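Local coordinates for periplasmic iron-binding protein (Synechocystis sp., PDB 2VOZ) that binds ferric iron in the periplasm, probably as a substrate-binding subunit of an ABC transporter that imports the metal, at residues Val326-Leu329 with Gly330-Gln333. Sequence-based numbering, arbitrary orientation.
Sequences VSNL and GRYQ
With CG set anti to the carbonyl carbon in both Asn328 (chi1 -80°) and Tyr332 (chi1 -65°), the amide and the phenol ring run alongside each other, one helical turn apart, at the end of the short helix 327-331 of this periplasmic binding protein, Tyr332 lying just past its last residue. Their planes lie nearly coplanar, and Asn328 OD1 comes 3.7 Å from Tyr332 CE2, while Asn328 ND2 is tied back to Asn325 O. The same ring presents its edge to the backbone, where Tyr332 CD2 sits 3.4 Å from Asn328 O. Arg331 takes the other first torsion, CG anti to N (chi1 177°), and its extended chain carries the guanidinium over the phenol oxygen: Tyr332 OH lies 3.2 Å above the guanidinium plane, near its centre.

The turn itself illustrates how a helix closes. Arg331 N donates to Ser327 O at 3.0 Å and Tyr332 N to Asn328 O at 3.2 Å. At Tyr332 the backbone leaves helical angles, and this residue also occupies the N-cap position of helix 333-342. Leu329 packs against helix 168-181 and Ala88 at the start of helix 88-96, its side chain about 9 Å from that of the iron ligand Tyr169. Gln333 OE1 accepts from Arg93 NE and its NE2 donates to Gly89 O, both on helix 88-96. A water bridges the turn, donating to Leu329 O and accepting from Gln333 NE2, at 2.8 Å each.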
loop_
_atom_site.group_PDB
_atom_site.type_symbol
_atom_site.label_atom_id
_atom_site.label_comp_id
_atom_site.label_asym_id
_atom_site.label_seq_id
_atom_site.Cartn_x
_atom_site.Cartn_y
_atom_site.Cartn_z
ATOM N N VAL B 326 7.299 -23.748 25.014
ATOM C CA VAL B 326 6.372 -22.615 24.865
ATOM C C VAL B 326 4.909 -23.040 24.972
ATOM O O VAL B 326 4.054 -22.172 25.165
ATOM C CB VAL B 326 6.637 -21.793 23.593
ATOM C CG1 VAL B 326 8.046 -21.127 23.654
ATOM C CG2 VAL B 326 6.488 -22.697 22.376
ATOM N N SER B 327 4.599 -24.331 24.920
ATOM C CA SER B 327 3.178 -24.741 25.173
ATOM C C SER B 327 2.731 -24.364 26.604
ATOM O O SER B 327 1.516 -24.246 26.868
ATOM C CB SER B 327 2.936 -26.233 24.929
ATOM O OG SER B 327 3.621 -27.009 25.884
ATOM N N ASN B 328 3.703 -24.149 27.499
ATOM C CA ASN B 328 3.397 -23.760 28.880
ATOM C C ASN B 328 2.759 -22.370 28.920
ATOM O O ASN B 328 2.002 -22.043 29.835
ATOM C CB ASN B 328 4.675 -23.733 29.719
ATOM C CG ASN B 328 5.074 -25.106 30.169
ATOM O OD1 ASN B 328 4.395 -25.713 31.019
ATOM N ND2 ASN B 328 6.131 -25.648 29.556
ATOM N N LEU B 329 3.081 -21.551 27.915
ATOM C CA LEU B 329 2.564 -20.200 27.879
ATOM C C LEU B 329 1.052 -20.167 27.702
ATOM O O LEU B 329 0.343 -19.312 28.290
ATOM C CB LEU B 329 3.254 -19.358 26.772
ATOM C CG LEU B 329 4.791 -19.373 26.713
ATOM C CD1 LEU B 329 5.325 -18.235 25.811
ATOM C CD2 LEU B 329 5.435 -19.351 28.050
ATOM N N GLY B 330 0.548 -21.065 26.860
ATOM C CA GLY B 330 -0.901 -21.272 26.753
ATOM C C GLY B 330 -1.497 -22.074 27.900
ATOM O O GLY B 330 -2.583 -21.747 28.393
ATOM N N ARG B 331 -0.793 -23.108 28.329
ATOM C CA ARG B 331 -1.308 -23.998 29.389
ATOM C C ARG B 331 -1.775 -23.191 30.606
ATOM O O ARG B 331 -2.825 -23.486 31.173
ATOM C CB ARG B 331 -0.234 -25.010 29.792
ATOM C CG ARG B 331 -0.665 -25.926 30.940
ATOM C CD ARG B 331 0.475 -26.884 31.339
ATOM N NE ARG B 331 0.151 -27.579 32.587
ATOM C CZ ARG B 331 0.977 -28.403 33.229
ATOM N NH1 ARG B 331 2.202 -28.638 32.758
ATOM N NH2 ARG B 331 0.582 -28.980 34.361
ATOM N N TYR B 332 -0.968 -22.209 31.029
ATOM C CA TYR B 332 -1.302 -21.433 32.203
ATOM C C TYR B 332 -1.914 -20.089 31.876
ATOM O O TYR B 332 -1.931 -19.192 32.741
ATOM C CB TYR B 332 -0.075 -21.212 33.063
ATOM C CG TYR B 332 0.472 -22.481 33.629
ATOM C CD1 TYR B 332 -0.121 -23.064 34.750
ATOM C CD2 TYR B 332 1.564 -23.106 33.049
ATOM C CE1 TYR B 332 0.371 -24.268 35.295
ATOM C CE2 TYR B 332 2.062 -24.300 33.569
ATOM C CZ TYR B 332 1.483 -24.851 34.701
ATOM O OH TYR B 332 2.010 -26.026 35.192
ATOM N N GLN B 333 -2.386 -19.918 30.645
ATOM C CA GLN B 333 -3.111 -18.673 30.320
ATOM C C GLN B 333 -4.342 -18.363 31.216
ATOM O O GLN B 333 -4.512 -17.210 31.653
ATOM C CB GLN B 333 -3.513 -18.625 28.831
ATOM C CG GLN B 333 -4.052 -17.270 28.445
ATOM C CD GLN B 333 -4.453 -17.177 27.000
ATOM O OE1 GLN B 333 -5.624 -17.076 26.699
ATOM N NE2 GLN B 333 -3.474 -17.238 26.090
HETATM O O HOH W 1 0.881 -22.357 24.318
HETATM O O HOH W 2 -0.904 -17.029 27.245
#